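Local coordinates for protein trehalose-6-phosphate phosphatase (Candida albicans, PDB 5DXF) that is a member of glycosyltransferase family 20, whose proteins have the GT-B fold, two Rossmann-like domains facing each other across a cleft, at residues A[181-184]-A[185-189]; A[237-241]-A[242-246]; A[260-263]-A[264-268]; A[279-282]-A[283-286]. All blocks are in the same frame, centred on the assembly; numbering follows the deposited sequence.

Contact 1. Residues A[181-184]-A[185-189]; sequences VKFN and EAYLN
Phe183 and Tyr187, one helical turn apart, set their rings side by side and pointing the same way. The planes are close to parallel, at 25°, but the rings are slid so far past one another that they barely overlap, with the centroids 4.9 Å apart. The touch is therefore between rims, Phe183 CE2 lying 3.7 Å from Tyr187 CE2, while Tyr187 CD2 comes over one face of the phenylalanine. With CG anti to the backbone N (chi1 -163°), Phe183 points outward with a tilt that brings the ring end nearer Tyr187. The backbone below fixes the spacing: Tyr187 N donates to Phe183 O at 3.0 Å, and Glu185, Ala186 and Leu188 make the same i to i+4 bonds to Val181, Lys182 and Asn184. On the exposed side Glu185 folds back along the helix, its CG 3.4 Å from Val181 O and its OE2 near Val181 CG1, where a long polar chain can reach solvent. Large aromatics suit the buried side. There the Tyr187 hydroxyl is hydrogen-bonded to Met37 O and the Asn184 amide ND2 to Tyr180 O. This face of helix 173-194 packs on Trp88 of strand 84-88, Val138 of strand 136-138 and, through Leu188, on leucines of helix 211-218.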
loop_
_atom_site.group_PDB
_atom_site.type_symbol
_atom_site.label_atom_id
_atom_site.label_comp_id
_atom_site.label_asym_id
_atom_site.label_seq_id
_atom_site.Cartn_x
_atom_site.Cartn_y
_atom_site.Cartn_z
ATOM N N VAL A 181 -3.641 11.133 -19.932
ATOM C CA VAL A 181 -2.544 11.399 -20.856
ATOM C C VAL A 181 -1.873 12.731 -20.528
ATOM O O VAL A 181 -0.649 12.824 -20.560
ATOM C CB VAL A 181 -3.020 11.404 -22.330
ATOM C CG1 VAL A 181 -1.877 11.774 -23.261
ATOM C CG2 VAL A 181 -3.594 10.049 -22.716
ATOM N N LYS A 182 -2.668 13.750 -20.199
ATOM C CA LYS A 182 -2.107 15.052 -19.823
ATOM C C LYS A 182 -1.206 14.939 -18.595
ATOM O O LYS A 182 -0.092 15.465 -18.581
ATOM C CB LYS A 182 -3.214 16.073 -19.554
ATOM C CG LYS A 182 -4.069 16.428 -20.761
ATOM C CD LYS A 182 -4.425 17.908 -20.733
ATOM C CE LYS A 182 -5.773 18.176 -21.389
ATOM N NZ LYS A 182 -5.773 17.879 -22.847
ATOM N N PHE A 183 -1.711 14.262 -17.567
ATOM C CA PHE A 183 -0.963 13.961 -16.346
ATOM C C PHE A 183 0.413 13.376 -16.656
ATOM O O PHE A 183 1.460 13.923 -16.247
ATOM C CB PHE A 183 -1.774 12.983 -15.492
ATOM C CG PHE A 183 -1.336 12.893 -14.055
ATOM C CD1 PHE A 183 -1.832 13.783 -13.121
ATOM C CD2 PHE A 183 -0.476 11.889 -13.628
ATOM C CE1 PHE A 183 -1.457 13.703 -11.799
ATOM C CE2 PHE A 183 -0.096 11.803 -12.293
ATOM C CZ PHE A 183 -0.591 12.715 -11.380
ATOM N N ASN A 184 0.405 12.259 -17.382
ATOM C CA ASN A 184 1.654 11.626 -17.815
ATOM C C ASN A 184 2.563 12.558 -18.628
ATOM O O ASN A 184 3.789 12.547 -18.469
ATOM C CB ASN A 184 1.353 10.373 -18.638
ATOM C CG ASN A 184 0.810 9.232 -17.793
ATOM O OD1 ASN A 184 1.538 8.303 -17.439
ATOM N ND2 ASN A 184 -0.477 9.293 -17.475
ATOM N N GLU A 185 1.956 13.358 -19.501
ATOM C CA GLU A 185 2.689 14.303 -20.345
ATOM C C GLU A 185 3.428 15.345 -19.522
ATOM O O GLU A 185 4.567 15.705 -19.829
ATOM C CB GLU A 185 1.736 15.000 -21.320
ATOM C CG GLU A 185 1.617 14.315 -22.667
ATOM C CD GLU A 185 0.626 15.009 -23.574
ATOM O OE1 GLU A 185 0.038 16.021 -23.137
ATOM O OE2 GLU A 185 0.431 14.545 -24.718
ATOM N N ALA A 186 2.763 15.831 -18.481
ATOM C CA ALA A 186 3.365 16.798 -17.582
ATOM C C ALA A 186 4.503 16.147 -16.809
ATOM O O ALA A 186 5.564 16.763 -16.637
ATOM C CB ALA A 186 2.324 17.371 -16.640
ATOM N N TYR A 187 4.302 14.901 -16.368
ATOM C CA TYR A 187 5.392 14.198 -15.682
ATOM C C TYR A 187 6.629 14.113 -16.589
ATOM O O TYR A 187 7.707 14.584 -16.203
ATOM C CB TYR A 187 4.948 12.809 -15.201
ATOM C CG TYR A 187 4.403 12.843 -13.784
ATOM C CD1 TYR A 187 4.832 11.942 -12.820
ATOM C CD2 TYR A 187 3.484 13.812 -13.405
ATOM C CE1 TYR A 187 4.339 11.993 -11.530
ATOM C CE2 TYR A 187 2.989 13.871 -12.121
ATOM C CZ TYR A 187 3.416 12.962 -11.185
ATOM O OH TYR A 187 2.910 13.033 -9.905
ATOM N N LEU A 188 6.466 13.565 -17.797
ATOM C CA LEU A 188 7.558 13.519 -18.785
ATOM C C LEU A 188 8.226 14.880 -18.988
ATOM O O LEU A 188 9.455 14.988 -18.954
ATOM C CB LEU A 188 7.058 13.008 -20.142
ATOM C CG LEU A 188 7.990 13.242 -21.346
ATOM C CD1 LEU A 188 9.359 12.585 -21.157
ATOM C CD2 LEU A 188 7.357 12.773 -22.651
ATOM N N ASN A 189 7.398 15.896 -19.224
ATOM C CA ASN A 189 7.829 17.285 -19.377
ATOM C C ASN A 189 8.796 17.735 -18.288
ATOM O O ASN A 189 9.911 18.182 -18.576
ATOM C CB ASN A 189 6.599 18.202 -19.397
ATOM C CG ASN A 189 6.958 19.681 -19.333
ATOM O OD1 ASN A 189 7.192 20.231 -18.254
ATOM N ND2 ASN A 189 6.986 20.334 -20.491
#

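Contact 2. Residues A[237-241]-A[242-246]; sequences YFRCL and SKRSQ
Leu241 and Arg244 are the ends of a type I turn, and Ser242 is the first of its two middle residues. A small polar side chain suits Ser242, which is exposed and turns its CB away from 237-241. Lys243, the second middle residue, takes the N-cap position of helix 244-251; its long chain leads off to a cation-pi contact with Trp177. The turn is closed by a weak bond from Arg244 N to Leu241 O, 3.3 Å long. Together with the preceding type I turn, Phe238 to Leu241, it forms the link by which helix 235-238 gives way to helix 244-251 in this Rossmann-like domain. Arg244 then sends its side chain back over the link. CG sits between the backbone N and the carbonyl carbon (chi1 54°), 3.2 Å from Leu241 O, and the chain runs extended from there to NE. Arginine suits the place, being long enough to bring NH1 back to Arg239 O at 2.8 Å, a weak hydrogen bond because the N-H points poorly, at 127°, while Arg244 CB packs 3.7 Å from Phe238 CE2. Arg244 O comes to the edge of that ring, 3.5 Å from Phe238 CE2. Leu241, buried and apolar, instead packs on Tyr151, Val155 and Leu156 of helix 147-160.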
loop_
_atom_site.group_PDB
_atom_site.type_symbol
_atom_site.label_atom_id
_atom_site.label_comp_id
_atom_site.label_asym_id
_atom_site.label_seq_id
_atom_site.Cartn_x
_atom_site.Cartn_y
_atom_site.Cartn_z
ATOM N N TYR A 237 -9.462 -9.748 -17.103
ATOM C CA TYR A 237 -9.894 -8.457 -16.587
ATOM C C TYR A 237 -9.237 -7.303 -17.331
ATOM O O TYR A 237 -9.866 -6.273 -17.563
ATOM C CB TYR A 237 -9.596 -8.359 -15.089
ATOM C CG TYR A 237 -10.795 -8.655 -14.226
ATOM C CD1 TYR A 237 -11.717 -7.662 -13.933
ATOM C CD2 TYR A 237 -11.013 -9.926 -13.713
ATOM C CE1 TYR A 237 -12.821 -7.921 -13.151
ATOM C CE2 TYR A 237 -12.116 -10.197 -12.927
ATOM C CZ TYR A 237 -13.016 -9.190 -12.649
ATOM O OH TYR A 237 -14.114 -9.455 -11.868
ATOM N N PHE A 238 -7.978 -7.486 -17.713
ATOM C CA PHE A 238 -7.221 -6.413 -18.344
ATOM C C PHE A 238 -7.718 -6.088 -19.752
ATOM O O PHE A 238 -7.600 -4.948 -20.207
ATOM C CB PHE A 238 -5.730 -6.765 -18.389
ATOM C CG PHE A 238 -4.855 -5.617 -18.800
ATOM C CD1 PHE A 238 -4.512 -4.634 -17.886
ATOM C CD2 PHE A 238 -4.386 -5.514 -20.101
ATOM C CE1 PHE A 238 -3.716 -3.571 -18.257
ATOM C CE2 PHE A 238 -3.587 -4.450 -20.479
ATOM C CZ PHE A 238 -3.253 -3.478 -19.555
ATOM N N ARG A 239 -8.295 -7.072 -20.421
ATOM C CA ARG A 239 -8.790 -6.919 -21.778
ATOM C C ARG A 239 -9.921 -5.904 -21.856
ATOM O O ARG A 239 -10.173 -5.321 -22.894
ATOM C CB ARG A 239 -9.242 -8.267 -22.335
ATOM C CG ARG A 239 -8.096 -9.184 -22.717
ATOM C CD ARG A 239 -8.342 -9.917 -24.017
ATOM N NE ARG A 239 -9.486 -10.810 -23.931
ATOM C CZ ARG A 239 -9.499 -11.951 -23.263
ATOM N NH1 ARG A 239 -8.419 -12.357 -22.620
ATOM N NH2 ARG A 239 -10.597 -12.684 -23.243
ATOM N N CYS A 240 -10.609 -5.710 -20.747
ATOM C CA CYS A 240 -11.745 -4.818 -20.683
ATOM C C CYS A 240 -11.364 -3.402 -21.025
ATOM O O CYS A 240 -12.156 -2.660 -21.568
ATOM C CB CYS A 240 -12.361 -4.862 -19.299
ATOM S SG CYS A 240 -12.877 -6.508 -18.811
ATOM N N LEU A 241 -10.137 -3.043 -20.716
ATOM C CA LEU A 241 -9.699 -1.693 -20.945
ATOM C C LEU A 241 -9.622 -1.371 -22.422
ATOM O O LEU A 241 -9.048 -2.096 -23.205
ATOM C CB LEU A 241 -8.349 -1.467 -20.284
ATOM C CG LEU A 241 -8.293 -1.623 -18.770
ATOM C CD1 LEU A 241 -6.853 -1.588 -18.296
ATOM C CD2 LEU A 241 -9.083 -0.519 -18.111
ATOM N N SER A 242 -10.202 -0.244 -22.773
ATOM C CA SER A 242 -10.199 0.266 -24.119
ATOM C C SER A 242 -8.799 0.615 -24.590
ATOM O O SER A 242 -8.461 0.435 -25.753
ATOM C CB SER A 242 -11.123 1.466 -24.191
ATOM O OG SER A 242 -12.182 1.284 -23.276
ATOM N N LYS A 243 -7.998 1.137 -23.675
ATOM C CA LYS A 243 -6.647 1.568 -23.973
ATOM C C LYS A 243 -5.604 0.516 -23.634
ATOM O O LYS A 243 -4.421 0.793 -23.612
ATOM C CB LYS A 243 -6.352 2.872 -23.250
ATOM C CG LYS A 243 -7.379 3.951 -23.517
ATOM C CD LYS A 243 -7.206 4.549 -24.897
ATOM C CE LYS A 243 -8.387 5.418 -25.254
ATOM N NZ LYS A 243 -8.428 5.686 -26.711
ATOM N N ARG A 244 -6.064 -0.687 -23.350
ATOM C CA ARG A 244 -5.216 -1.779 -22.862
ATOM C C ARG A 244 -3.839 -1.852 -23.533
ATOM O O ARG A 244 -2.812 -2.004 -22.857
ATOM C CB ARG A 244 -5.945 -3.112 -23.044
ATOM C CG ARG A 244 -6.414 -3.360 -24.476
ATOM C CD ARG A 244 -7.375 -4.532 -24.588
ATOM N NE ARG A 244 -7.871 -4.690 -25.955
ATOM C CZ ARG A 244 -8.844 -5.522 -26.317
ATOM N NH1 ARG A 244 -9.443 -6.287 -25.416
ATOM N NH2 ARG A 244 -9.219 -5.588 -27.587
ATOM N N SER A 245 -3.808 -1.769 -24.851
ATOM C CA SER A 245 -2.545 -1.815 -25.560
ATOM C C SER A 245 -1.657 -0.636 -25.214
ATOM O O SER A 245 -0.459 -0.802 -25.009
ATOM C CB SER A 245 -2.769 -1.899 -27.062
ATOM O OG SER A 245 -3.724 -0.955 -27.490
ATOM N N GLN A 246 -2.215 0.562 -25.151
ATOM C CA GLN A 246 -1.387 1.697 -24.774
ATOM C C GLN A 246 -0.838 1.578 -23.350
ATOM O O GLN A 246 0.297 1.938 -23.110
ATOM C CB GLN A 246 -2.061 3.046 -25.026
ATOM C CG GLN A 246 -3.564 3.004 -25.170
ATOM C CD GLN A 246 -4.010 2.217 -26.365
ATOM O OE1 GLN A 246 -3.800 1.015 -26.425
ATOM N NE2 GLN A 246 -4.635 2.887 -27.320
#

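Contact 3. Residues A[260-263]-A[264-268]; sequences QSDS and FQRHF
Arg266 lies back over Asp262 and Ser263 in the first turn of helix 262-274. Its CB rests near Asp262 O and Ser263 O, and CG comes 3.3 Å from Asp262 O, the same oxygen that accepts a nearly straight bond from Arg266 N (2.9 Å, 168°). CD meets Asp262 OD2 at 3.7 Å, and a bend at chi3 (-57°) turns the guanidinium so that one face is presented to that oxygen. NE is also 3.7 Å from Asp262 OD2, a long salt bridge; NH1 is equally close to it, and NH2 only grazes Ser263 CB. His267, one turn on from Ser263, has Ser263 O against one face of its imidazole, 3.0 Å from the plane and offset toward the rim, while His267 N donates to that same carbonyl. On the buried side Ser261, the N-cap residue, lays CB over one face of the Phe264 ring in a CH-pi contact, 4.1 Å from the centroid. Its carbonyl receives weak bonds from Phe264 N and Gln265 N. A small serine at 261 can lie flat against the ring, which also touches Phe259, and the Gln265 amide is held through OE1 by Thr296 OG1. Since Asp262 OD2 stands out of the guanidinium plane, no N-H points at it and the attraction is one of charge alone; an acid in the first turn is also likely to interact favourably with the helix dipole.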
loop_
_atom_site.group_PDB
_atom_site.type_symbol
_atom_site.label_atom_id
_atom_site.label_comp_id
_atom_site.label_asym_id
_atom_site.label_seq_id
_atom_site.Cartn_x
_atom_site.Cartn_y
_atom_site.Cartn_z
ATOM N N GLN A 260 4.658 -7.006 -6.385
ATOM C CA GLN A 260 4.605 -7.445 -4.995
ATOM C C GLN A 260 4.570 -8.966 -4.896
ATOM O O GLN A 260 5.180 -9.557 -4.002
ATOM C CB GLN A 260 3.377 -6.854 -4.291
ATOM C CG GLN A 260 3.208 -5.343 -4.428
ATOM C CD GLN A 260 4.087 -4.554 -3.474
ATOM O OE1 GLN A 260 4.965 -5.109 -2.815
ATOM N NE2 GLN A 260 3.850 -3.250 -3.394
ATOM N N SER A 261 3.889 -9.605 -5.836
ATOM C CA SER A 261 3.668 -11.041 -5.765
ATOM C C SER A 261 3.808 -11.767 -7.101
ATOM O O SER A 261 3.755 -11.162 -8.149
ATOM C CB SER A 261 2.321 -11.331 -5.107
ATOM O OG SER A 261 1.858 -12.618 -5.432
ATOM N N ASP A 262 4.022 -13.070 -7.031
ATOM C CA ASP A 262 4.257 -13.930 -8.189
ATOM C C ASP A 262 3.104 -13.870 -9.188
ATOM O O ASP A 262 3.319 -13.790 -10.404
ATOM C CB ASP A 262 4.477 -15.375 -7.720
ATOM C CG ASP A 262 4.812 -16.320 -8.859
ATOM O OD1 ASP A 262 5.656 -15.964 -9.707
ATOM O OD2 ASP A 262 4.230 -17.427 -8.900
ATOM N N SER A 263 1.883 -13.907 -8.662
ATOM C CA SER A 263 0.681 -13.918 -9.486
ATOM C C SER A 263 0.581 -12.688 -10.379
ATOM O O SER A 263 0.146 -12.783 -11.527
ATOM C CB SER A 263 -0.565 -14.021 -8.604
ATOM O OG SER A 263 -0.667 -12.904 -7.741
ATOM N N PHE A 264 0.989 -11.537 -9.855
ATOM C CA PHE A 264 0.891 -10.284 -10.601
ATOM C C PHE A 264 1.890 -10.293 -11.759
ATOM O O PHE A 264 1.601 -9.802 -12.854
ATOM C CB PHE A 264 1.146 -9.071 -9.692
ATOM C CG PHE A 264 0.342 -9.065 -8.411
ATOM C CD1 PHE A 264 -0.831 -9.801 -8.283
ATOM C CD2 PHE A 264 0.765 -8.303 -7.335
ATOM C CE1 PHE A 264 -1.551 -9.784 -7.101
ATOM C CE2 PHE A 264 0.049 -8.280 -6.154
ATOM C CZ PHE A 264 -1.110 -9.022 -6.037
ATOM N N GLN A 265 3.067 -10.855 -11.496
ATOM C CA GLN A 265 4.099 -11.046 -12.510
ATOM C C GLN A 265 3.590 -11.942 -13.637
ATOM O O GLN A 265 3.687 -11.594 -14.825
ATOM C CB GLN A 265 5.362 -11.642 -11.870
ATOM C CG GLN A 265 6.539 -11.821 -12.820
ATOM C CD GLN A 265 7.722 -12.518 -12.166
ATOM O OE1 GLN A 265 7.791 -12.634 -10.944
ATOM N NE2 GLN A 265 8.658 -12.989 -12.984
ATOM N N ARG A 266 3.036 -13.091 -13.254
ATOM C CA ARG A 266 2.488 -14.034 -14.226
ATOM C C ARG A 266 1.377 -13.397 -15.062
ATOM O O ARG A 266 1.321 -13.580 -16.283
ATOM C CB ARG A 266 1.968 -15.290 -13.519
ATOM C CG ARG A 266 3.043 -16.047 -12.746
ATOM C CD ARG A 266 2.533 -17.367 -12.174
ATOM N NE ARG A 266 1.382 -17.192 -11.294
ATOM C CZ ARG A 266 0.887 -18.146 -10.512
ATOM N NH1 ARG A 266 1.448 -19.348 -10.489
ATOM N NH2 ARG A 266 -0.167 -17.899 -9.746
ATOM N N HIS A 267 0.508 -12.637 -14.403
ATOM C CA HIS A 267 -0.607 -11.982 -15.081
ATOM C C HIS A 267 -0.136 -10.914 -16.060
ATOM O O HIS A 267 -0.687 -10.779 -17.153
ATOM C CB HIS A 267 -1.566 -11.368 -14.063
ATOM C CG HIS A 267 -2.324 -12.383 -13.266
ATOM N ND1 HIS A 267 -2.927 -12.086 -12.065
ATOM C CD2 HIS A 267 -2.574 -13.691 -13.504
ATOM C CE1 HIS A 267 -3.516 -13.171 -11.593
ATOM N NE2 HIS A 267 -3.319 -14.157 -12.448
ATOM N N PHE A 268 0.880 -10.152 -15.662
ATOM C CA PHE A 268 1.426 -9.122 -16.535
ATOM C C PHE A 268 2.062 -9.747 -17.765
ATOM O O PHE A 268 1.863 -9.270 -18.883
ATOM C CB PHE A 268 2.448 -8.265 -15.794
ATOM C CG PHE A 268 3.110 -7.233 -16.660
ATOM C CD1 PHE A 268 2.468 -6.043 -16.949
ATOM C CD2 PHE A 268 4.372 -7.453 -17.184
ATOM C CE1 PHE A 268 3.070 -5.092 -17.744
ATOM C CE2 PHE A 268 4.981 -6.506 -17.980
ATOM C CZ PHE A 268 4.328 -5.322 -18.260
#

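Contact 4. Residues A[279-282]-A[283-286]; sequences EVNR and DSVS
Asn281 and Ser284 flank the two-residue turn of a hairpin and share several bonds. Asn281 N gives a straight one to Ser284 O, 2.8 Å at 174°. Ser284 N answers weakly to Asn281 O but has a closer acceptor in the side chain, Asn281 OD1, at 2.7 Å. That oxygen also takes a weak bond from Asp283 N, 3.3 Å away, which makes an Asx turn; asparagine suits the place because its amide oxygen can reach both backbone N-H groups once CG stands between the backbone N and the carbonyl carbon (chi1 86°). The hairpin, strands 279-280 and 284-287, forms the edge of the large mixed sheet of its Rossmann-like domain, and Asp283 and Val285 are backbone-bonded to Val294 and Ile292 of strand 290-296. Farther from the turn, Glu279 and Ser286 are a hydrogen-bonded pair: Ser286 N donates to Glu279 O at 2.7 Å, and the return bond from Glu279 N to Ser286 O is weak. Between that pair and the turn, Val280 and Val285 form a non-hydrogen-bonded pair, CG1 of Val280 lying 3.9 Å from CG2 of Val285, both branched side chains turned to Ile269 of helix 262-274. Polar ends look elsewhere: Ser286 OG bonds to Thr290 O, Ser284 OG weakly to Ile292 O, and Asp283 OD1 weakly to Gln265 NE2.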
loop_
_atom_site.group_PDB
_atom_site.type_symbol
_atom_site.label_atom_id
_atom_site.label_comp_id
_atom_site.label_asym_id
_atom_site.label_seq_id
_atom_site.Cartn_x
_atom_site.Cartn_y
_atom_site.Cartn_z
ATOM N N GLU A 279 6.786 -11.450 -27.357
ATOM C CA GLU A 279 7.120 -12.825 -27.003
ATOM C C GLU A 279 7.709 -12.916 -25.597
ATOM O O GLU A 279 8.605 -12.148 -25.238
ATOM C CB GLU A 279 8.092 -13.410 -28.026
ATOM C CG GLU A 279 8.061 -14.916 -28.088
ATOM C CD GLU A 279 8.828 -15.465 -29.266
ATOM O OE1 GLU A 279 9.574 -14.698 -29.913
ATOM O OE2 GLU A 279 8.673 -16.667 -29.546
ATOM N N VAL A 280 7.208 -13.870 -24.814
ATOM C CA VAL A 280 7.462 -13.903 -23.375
ATOM C C VAL A 280 7.988 -15.242 -22.847
ATOM O O VAL A 280 7.787 -16.291 -23.467
ATOM C CB VAL A 280 6.169 -13.569 -22.592
ATOM C CG1 VAL A 280 5.541 -12.291 -23.124
ATOM C CG2 VAL A 280 5.176 -14.720 -22.687
ATOM N N ASN A 281 8.679 -15.185 -21.708
ATOM C CA ASN A 281 8.943 -16.366 -20.882
ATOM C C ASN A 281 8.770 -15.976 -19.409
ATOM O O ASN A 281 8.387 -14.841 -19.118
ATOM C CB ASN A 281 10.337 -16.954 -21.163
ATOM C CG ASN A 281 11.444 -16.304 -20.342
ATOM O OD1 ASN A 281 11.388 -15.122 -20.021
ATOM N ND2 ASN A 281 12.466 -17.086 -20.008
ATOM N N ARG A 282 9.060 -16.892 -18.486
ATOM C CA ARG A 282 8.693 -16.711 -17.075
ATOM C C ARG A 282 9.269 -15.465 -16.379
ATOM O O ARG A 282 8.677 -14.977 -15.417
ATOM C CB ARG A 282 9.091 -17.954 -16.269
ATOM C CG ARG A 282 10.588 -18.160 -16.119
ATOM C CD ARG A 282 10.908 -19.392 -15.278
ATOM N NE ARG A 282 10.676 -19.184 -13.849
ATOM C CZ ARG A 282 11.144 -19.983 -12.896
ATOM N NH1 ARG A 282 11.875 -21.043 -13.216
ATOM N NH2 ARG A 282 10.889 -19.724 -11.620
ATOM N N ASP A 283 10.408 -14.956 -16.842
ATOM C CA ASP A 283 11.011 -13.775 -16.217
ATOM C C ASP A 283 11.205 -12.630 -17.207
ATOM O O ASP A 283 11.502 -11.501 -16.814
ATOM C CB ASP A 283 12.361 -14.118 -15.577
ATOM C CG ASP A 283 12.237 -15.087 -14.419
ATOM O OD1 ASP A 283 11.266 -14.979 -13.642
ATOM O OD2 ASP A 283 13.122 -15.958 -14.286
ATOM N N SER A 284 11.032 -12.923 -18.486
ATOM C CA SER A 284 11.279 -11.931 -19.519
ATOM C C SER A 284 10.134 -11.713 -20.484
ATOM O O SER A 284 9.535 -12.656 -20.978
ATOM C CB SER A 284 12.524 -12.298 -20.316
ATOM O OG SER A 284 13.625 -11.513 -19.913
ATOM N N VAL A 285 9.857 -10.450 -20.756
ATOM C CA VAL A 285 8.942 -10.075 -21.827
ATOM C C VAL A 285 9.790 -9.412 -22.893
ATOM O O VAL A 285 10.467 -8.430 -22.612
ATOM C CB VAL A 285 7.827 -9.110 -21.354
ATOM C CG1 VAL A 285 7.120 -8.473 -22.546
ATOM C CG2 VAL A 285 6.832 -9.825 -20.453
ATOM N N SER A 286 9.789 -9.944 -24.108
ATOM C CA SER A 286 10.660 -9.368 -25.120
ATOM C C SER A 286 9.896 -8.738 -26.274
ATOM O O SER A 286 9.066 -9.377 -26.923
ATOM C CB SER A 286 11.632 -10.414 -25.655
ATOM O OG SER A 286 12.779 -9.773 -26.183
#

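Overall arrangement
All four contacts are local, each between adjoining segments, and they follow in series along the chain, none nesting within or crossing another. Contact 1 joins successive turns in the middle of helix 173-194, on the flank of the nine-stranded sheet. Contact 2, its centre about 20 Å from that of contact 1, closes the tight link between helices 235-238 and 244-251. Contact 3 starts helix 262-274 directly after strand 256-259, and contact 4 closes the hairpin that follows this helix and ends the sheet. Only contacts 3 and 4 touch, where the Gln265 amide reaches the hairpin turn; their centres are about 13 Å apart. Helix and edge hairpin are thereby tied together within one Rossmann-like domain.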